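Side-chain contacts in CzcP cation efflux P1-ATPase (PDB 4U9R), which probably exports zinc, cadmium and cobalt across the cell membrane at the cost of ATP, this chain being its metal-binding N-terminal extension: residues Trp108-Lys111 with Gly112-Glu116; Arg47-Ser50 with Glu51-Lys55. All coordinates share one frame; numbering follows the deposited sequence.

Contact 1: Trp108-Lys111 with Gly112-Glu116; sequences WQLK and GVWHE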
ATOM      1  N   TRP A 108      14.346   0.182   2.588  1.00 82.46           N
ATOM      2  CA  TRP A 108      15.796   0.038   2.553  1.00 76.92           C
ATOM      3  C   TRP A 108      16.437   0.429   3.862  1.00 74.48           C
ATOM      4  O   TRP A 108      15.992   1.380   4.520  1.00 63.25           O
ATOM      5  CB  TRP A 108      16.398   0.888   1.442  1.00 73.13           C
ATOM      6  CG  TRP A 108      16.201   0.319   0.106  1.00 75.27           C
ATOM      7  CD1 TRP A 108      16.141  -1.009  -0.226  1.00 80.23           C
ATOM      8  CD2 TRP A 108      16.053   1.043  -1.109  1.00 71.03           C
ATOM      9  NE1 TRP A 108      15.952  -1.150  -1.578  1.00 80.55           N
ATOM     10  CE2 TRP A 108      15.901   0.096  -2.145  1.00 76.78           C
ATOM     11  CE3 TRP A 108      16.028   2.399  -1.427  1.00 73.11           C
ATOM     12  CZ2 TRP A 108      15.733   0.467  -3.484  1.00 72.69           C
ATOM     13  CZ3 TRP A 108      15.851   2.764  -2.762  1.00 70.71           C
ATOM     14  CH2 TRP A 108      15.705   1.800  -3.767  1.00 64.25           C
ATOM     15  N   GLN A 109      17.476  -0.340   4.209  1.00 77.50           N
ATOM     16  CA  GLN A 109      18.413  -0.043   5.298  1.00 76.75           C
ATOM     17  C   GLN A 109      19.550   0.812   4.724  1.00 71.19           C
ATOM     18  O   GLN A 109      20.434   0.303   4.021  1.00 63.90           O
ATOM     19  CB  GLN A 109      18.958  -1.353   5.898  1.00 76.93           C
ATOM     20  CG  GLN A 109      20.065  -1.198   6.941  1.00 77.60           C
ATOM     21  CD  GLN A 109      19.601  -0.483   8.198  1.00 76.89           C
ATOM     22  OE1 GLN A 109      19.049  -1.099   9.110  1.00 77.83           O
ATOM     23  NE2 GLN A 109      19.837   0.825   8.259  1.00 76.99           N
ATOM     24  N   LEU A 110      19.498   2.119   4.987  1.00 71.55           N
ATOM     25  CA  LEU A 110      20.541   3.027   4.507  1.00 71.40           C
ATOM     26  C   LEU A 110      21.811   2.904   5.347  1.00 68.29           C
ATOM     27  O   LEU A 110      21.774   2.552   6.525  1.00 65.93           O
ATOM     28  CB  LEU A 110      20.047   4.478   4.508  1.00 74.82           C
ATOM     29  CG  LEU A 110      18.830   4.796   3.626  1.00 75.13           C
ATOM     30  CD1 LEU A 110      18.501   6.283   3.701  1.00 74.57           C
ATOM     31  CD2 LEU A 110      19.052   4.375   2.179  1.00 75.81           C
ATOM     32  N   LYS A 111      22.944   3.182   4.729  1.00 70.64           N
ATOM     33  CA  LYS A 111      24.205   3.196   5.453  1.00 74.63           C
ATOM     34  C   LYS A 111      24.283   4.470   6.280  1.00 70.84           C
ATOM     35  O   LYS A 111      23.492   5.403   6.070  1.00 70.63           O
ATOM     36  CB  LYS A 111      25.387   3.076   4.483  1.00 81.07           C
ATOM     37  CG  LYS A 111      25.420   1.747   3.727  1.00 86.16           C
ATOM     38  CD  LYS A 111      26.343   1.798   2.520  1.00 90.38           C
ATOM     39  CE  LYS A 111      26.333   0.485   1.753  1.00 92.23           C
ATOM     40  NZ  LYS A 111      26.975   0.626   0.415  1.00 94.45           N
ATOM     41  N   GLY A 112      25.205   4.472   7.251  1.00 73.78           N
ATOM     42  CA  GLY A 112      25.510   5.647   8.089  1.00 68.53           C
ATOM     43  C   GLY A 112      24.762   5.683   9.405  1.00 73.22           C
ATOM     44  O   GLY A 112      23.954   4.797   9.686  1.00 74.35           O
ATOM     45  N   VAL A 113      25.021   6.719  10.205  1.00 80.19           N
ATOM     46  CA  VAL A 113      24.401   6.841  11.526  1.00 84.14           C
ATOM     47  C   VAL A 113      23.380   7.974  11.574  1.00 89.98           C
ATOM     48  O   VAL A 113      23.651   9.121  11.179  1.00 87.30           O
ATOM     49  CB  VAL A 113      25.429   7.017  12.671  1.00 86.12           C
ATOM     50  CG1 VAL A 113      26.568   6.012  12.528  1.00 86.59           C
ATOM     51  CG2 VAL A 113      25.947   8.448  12.747  1.00 88.39           C
ATOM     52  N   TRP A 114      22.214   7.628  12.112  1.00 89.15           N
ATOM     53  CA  TRP A 114      21.050   8.472  12.072  1.00 83.07           C
ATOM     54  C   TRP A 114      20.625   8.836  13.481  1.00 83.75           C
ATOM     55  O   TRP A 114      20.978   8.165  14.449  1.00 88.34           O
ATOM     56  CB  TRP A 114      19.935   7.739  11.315  1.00 90.38           C
ATOM     57  CG  TRP A 114      20.418   7.283   9.966  1.00 91.60           C
ATOM     58  CD1 TRP A 114      21.185   6.180   9.701  1.00 93.03           C
ATOM     59  CD2 TRP A 114      20.229   7.952   8.709  1.00 85.93           C
ATOM     60  NE1 TRP A 114      21.466   6.113   8.358  1.00 95.60           N
ATOM     61  CE2 TRP A 114      20.890   7.187   7.726  1.00 89.39           C
ATOM     62  CE3 TRP A 114      19.556   9.116   8.318  1.00 88.33           C
ATOM     63  CZ2 TRP A 114      20.897   7.551   6.372  1.00 81.25           C
ATOM     64  CZ3 TRP A 114      19.561   9.475   6.971  1.00 83.50           C
ATOM     65  CH2 TRP A 114      20.222   8.694   6.019  1.00 82.64           C
ATOM     66  N   HIS A 115      19.880   9.925  13.576  1.00 92.63           N
ATOM     67  CA  HIS A 115      19.331  10.426  14.825  1.00 97.20           C
ATOM     68  C   HIS A 115      17.994  11.021  14.433  1.00 94.43           C
ATOM     69  O   HIS A 115      17.839  11.462  13.295  1.00 90.06           O
ATOM     70  CB  HIS A 115      20.223  11.523  15.427  1.00103.91           C
ATOM     71  CG  HIS A 115      21.664  11.434  15.026  1.00112.86           C
ATOM     72  ND1 HIS A 115      22.575  10.636  15.686  1.00120.21           N
ATOM     73  CD2 HIS A 115      22.353  12.049  14.034  1.00119.73           C
ATOM     74  CE1 HIS A 115      23.763  10.761  15.116  1.00123.32           C
ATOM     75  NE2 HIS A 115      23.655  11.612  14.111  1.00124.21           N
ATOM     76  N   GLU A 116      17.033  11.039  15.353  1.00 99.45           N
ATOM     77  CA  GLU A 116      15.741  11.682  15.102  1.00101.48           C
ATOM     78  C   GLU A 116      15.793  12.894  14.174  1.00 94.66           C
ATOM     79  O   GLU A 116      14.981  13.034  13.257  1.00 83.15           O
ATOM     80  CB  GLU A 116      15.165  12.226  16.421  1.00112.55           C
ATOM     81  CG  GLU A 116      14.133  13.350  16.309  1.00121.00           C
ATOM     82  CD  GLU A 116      12.799  12.906  15.730  1.00125.64           C
ATOM     83  OE1 GLU A 116      12.782  12.297  14.637  1.00134.95           O
ATOM     84  OE2 GLU A 116      11.757  13.183  16.365  1.00124.10           O
TER
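The indole of Trp-114 turns back toward the end of the strand that precedes it and meets Leu-110 and Lys-111. Its six-membered ring takes up the leucine: CZ2 stands 3.7 Å from Leu-110 CB, and CH2 lies 3.8 Å from Leu-110 CD1, so the aliphatic chain runs at a slant past the benzo part of the indole. At the edge of the indole, near its plane, sits the carbonyl oxygen of Lys-111. Trp-114 NE1 donates to Lys-111 O at 3.1 Å, a weak bond bent to 133° at the hydrogen. The torsion about CA-CB of Trp-114 sets CG opposite the carbonyl carbon (chi1 -53°), which swings the indole back over the turn. Gly-112 provides the bend with a positive phi.

One shell out, Gln-109 folds its amide forward, and NE2 donates to Leu-110 O at 3.1 Å with a fairly straight N-H (156°). The acceptor lies close to the amide plane of the glutamine, and the same NE2 also bonds to Ser-140 O. Leu-110 pairs through its backbone with Gly-141 and rests on Leu-161 of helix 154-162, while Arg-118 of helix 116-127 makes a cation-pi contact with the indole.

The chemistry is that of a strand-to-helix connection in the second ferredoxin-like unit: a buried leucine-indole contact with one weak polar tie, so apolar packing and the cation-pi contact with Arg-118 probably hold the indole more than its N-H does.

Contact 2: Arg47-Ser50 with Glu51-Lys55; sequences RLLS and ELRGK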
ATOM      1  N   ARG A  47      -6.361   2.717   0.220  1.00 34.52           N
ATOM      2  CA  ARG A  47      -6.746   3.087  -1.147  1.00 37.52           C
ATOM      3  C   ARG A  47      -7.781   2.087  -1.690  1.00 35.39           C
ATOM      4  O   ARG A  47      -8.818   2.476  -2.228  1.00 35.35           O
ATOM      5  CB  ARG A  47      -5.557   3.126  -2.093  1.00 38.81           C
ATOM      6  CG  ARG A  47      -4.926   4.489  -2.241  1.00 45.79           C
ATOM      7  CD  ARG A  47      -3.764   4.507  -3.257  1.00 47.55           C
ATOM      8  NE  ARG A  47      -2.820   5.573  -2.909  1.00 50.07           N
ATOM      9  CZ  ARG A  47      -1.659   5.419  -2.263  1.00 50.20           C
ATOM     10  NH1 ARG A  47      -1.176   4.221  -1.949  1.00 44.04           N
ATOM     11  NH2 ARG A  47      -0.942   6.493  -1.973  1.00 55.91           N
ATOM     12  N   LEU A  48      -7.476   0.804  -1.538  1.00 32.11           N
ATOM     13  CA  LEU A  48      -8.339  -0.273  -2.011  1.00 31.93           C
ATOM     14  C   LEU A  48      -9.693  -0.203  -1.333  1.00 31.33           C
ATOM     15  O   LEU A  48     -10.716  -0.172  -1.995  1.00 28.21           O
ATOM     16  CB  LEU A  48      -7.690  -1.626  -1.759  1.00 32.72           C
ATOM     17  CG  LEU A  48      -8.477  -2.900  -2.079  1.00 36.46           C
ATOM     18  CD1 LEU A  48      -9.012  -2.867  -3.477  1.00 37.54           C
ATOM     19  CD2 LEU A  48      -7.558  -4.103  -1.944  1.00 38.80           C
ATOM     20  N   LEU A  49      -9.701  -0.150  -0.012  1.00 30.99           N
ATOM     21  CA  LEU A  49     -10.960  -0.129   0.726  1.00 31.67           C
ATOM     22  C   LEU A  49     -11.790   1.103   0.421  1.00 30.87           C
ATOM     23  O   LEU A  49     -12.972   0.974   0.177  1.00 28.93           O
ATOM     24  CB  LEU A  49     -10.747  -0.225   2.231  1.00 33.12           C
ATOM     25  CG  LEU A  49     -10.170  -1.527   2.792  1.00 36.39           C
ATOM     26  CD1 LEU A  49      -9.876  -1.365   4.283  1.00 40.44           C
ATOM     27  CD2 LEU A  49     -11.111  -2.651   2.588  1.00 37.79           C
ATOM     28  N   SER A  50     -11.188   2.281   0.388  1.00 30.50           N
ATOM     29  CA  SER A  50     -11.984   3.515   0.147  1.00 32.43           C
ATOM     30  C   SER A  50     -12.544   3.586  -1.286  1.00 31.72           C
ATOM     31  O   SER A  50     -13.686   4.059  -1.525  1.00 31.30           O
ATOM     32  CB  SER A  50     -11.181   4.784   0.512  1.00 29.69           C
ATOM     33  OG  SER A  50     -10.052   4.952  -0.336  1.00 32.13           O
ATOM     34  N   GLU A  51     -11.791   3.076  -2.229  1.00 31.51           N
ATOM     35  CA  GLU A  51     -12.305   2.946  -3.600  1.00 33.79           C
ATOM     36  C   GLU A  51     -13.435   1.953  -3.672  1.00 34.09           C
ATOM     37  O   GLU A  51     -14.445   2.239  -4.300  1.00 33.23           O
ATOM     38  CB  GLU A  51     -11.201   2.590  -4.585  1.00 36.11           C
ATOM     39  CG  GLU A  51     -10.268   3.775  -4.791  1.00 46.99           C
ATOM     40  CD  GLU A  51      -9.197   3.555  -5.848  1.00 52.47           C
ATOM     41  OE1 GLU A  51      -9.390   2.709  -6.756  1.00 55.35           O
ATOM     42  OE2 GLU A  51      -8.159   4.250  -5.756  1.00 58.75           O
ATOM     43  N   LEU A  52     -13.322   0.818  -2.978  1.00 31.73           N
ATOM     44  CA  LEU A  52     -14.443  -0.134  -2.980  1.00 31.32           C
ATOM     45  C   LEU A  52     -15.685   0.423  -2.345  1.00 31.63           C
ATOM     46  O   LEU A  52     -16.778   0.118  -2.809  1.00 27.64           O
ATOM     47  CB  LEU A  52     -14.094  -1.423  -2.299  1.00 33.03           C
ATOM     48  CG  LEU A  52     -13.114  -2.290  -3.091  1.00 36.75           C
ATOM     49  CD1 LEU A  52     -12.790  -3.519  -2.267  1.00 38.10           C
ATOM     50  CD2 LEU A  52     -13.711  -2.685  -4.440  1.00 36.44           C
ATOM     51  N   ARG A  53     -15.536   1.230  -1.279  1.00 28.22           N
ATOM     52  CA  ARG A  53     -16.693   1.758  -0.582  1.00 28.25           C
ATOM     53  C   ARG A  53     -17.534   2.722  -1.425  1.00 28.13           C
ATOM     54  O   ARG A  53     -18.763   2.875  -1.241  1.00 29.82           O
ATOM     55  CB  ARG A  53     -16.267   2.430   0.721  1.00 27.26           C
ATOM     56  CG  ARG A  53     -15.794   1.441   1.773  1.00 29.73           C
ATOM     57  CD  ARG A  53     -15.681   2.100   3.143  1.00 30.34           C
ATOM     58  NE  ARG A  53     -14.853   1.323   4.052  1.00 30.36           N
ATOM     59  CZ  ARG A  53     -13.589   1.608   4.369  1.00 31.45           C
ATOM     60  NH1 ARG A  53     -12.957   2.651   3.855  1.00 31.23           N
ATOM     61  NH2 ARG A  53     -12.946   0.820   5.195  1.00 31.08           N
ATOM     62  N   GLY A  54     -16.863   3.351  -2.364  1.00 28.97           N
ATOM     63  CA  GLY A  54     -17.490   4.185  -3.339  1.00 31.05           C
ATOM     64  C   GLY A  54     -18.306   3.519  -4.420  1.00 33.18           C
ATOM     65  O   GLY A  54     -18.974   4.250  -5.150  1.00 33.89           O
ATOM     66  N   LYS A  55     -18.288   2.178  -4.524  1.00 32.08           N
ATOM     67  CA  LYS A  55     -18.982   1.463  -5.617  1.00 37.29           C
ATOM     68  C   LYS A  55     -20.358   0.998  -5.207  1.00 36.35           C
ATOM     69  O   LYS A  55     -20.528   0.460  -4.116  1.00 32.58           O
ATOM     70  CB  LYS A  55     -18.235   0.189  -6.030  1.00 39.02           C
ATOM     71  CG  LYS A  55     -16.769   0.371  -6.353  1.00 42.55           C
ATOM     72  CD  LYS A  55     -16.628   1.159  -7.618  1.00 45.18           C
ATOM     73  CE  LYS A  55     -15.176   1.309  -8.013  1.00 52.19           C
ATOM     74  NZ  LYS A  55     -15.146   2.195  -9.203  1.00 55.11           N
TER
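Leu-48 and Leu-52, one turn apart, lie side by side and point the same way, with Leu-48 CD1 4.0 Å from Leu-52 CD1. This is the buried side of helix 43-53, where Leu-52 also touches Val-92 of helix 85-102 and Leu-49 reaches Ala-61 and Ile-63 of strand 58-64. Beneath them the backbone is regular: Leu-52 N bonds to Leu-48 O at 3.0 Å, and Arg-53 N to Leu-49 O at 3.0 Å.

Arg-53 marks the change to the exposed side. Its chain stays extended from CG to NE, then the guanidinium lays one face over Leu-49, NH2 being 3.8 Å from Leu-49 CB, while the same NH2 donates to Ala-61 O and so fastens the helix to strand 58-64. Ser-50 is exposed and turns its hydroxyl back (chi1 65°) to bond with Glu-46 O. The exposed Glu-51 stretches alongside the carbonyl of Arg-47, its CG 3.2 Å from Arg-47 O, yet its carboxylate makes no salt bridge to that arginine: Arg-47 NE and Glu-51 OE2 are 6.2 Å apart. Arg-47 instead sends NH1 to Glu-146, a cadmium ligand, and makes a cation-pi contact with Phe-103. Toward its end the helix slackens: Gly-54 N makes only weak bonds, to Ser-50 O at 3.4 Å and to Glu-51 O.

Such a helix, with leucines toward the sheet and the neighbouring helix, belongs to the ferredoxin-like fold, here with an arginine second-shell to a cadmium site.

From the N terminus, strand 24-29 leads through the short helix 30-33 to helix 43-53, which holds contact 2; its two halves are continuous, so it spans successive turns of one helix before strand 58-64. Strand 73-78 and the long helix 85-102 follow, and strand 103-109 then opens the second three-stranded sheet. Contact 1 begins in its last residues and rounds the connection to helix 116-127. The two are in series, neither nested nor crossing, and lie on opposite sides of the chain's centre, with nearest atoms about 17 Å apart. Contact 2 joins its helix to the first sheet and to helix 85-102; contact 1 belongs to the second sheet and its helices. The cadmium site of Asp-42, Cys-44, His-105 and Glu-146 bridges both halves.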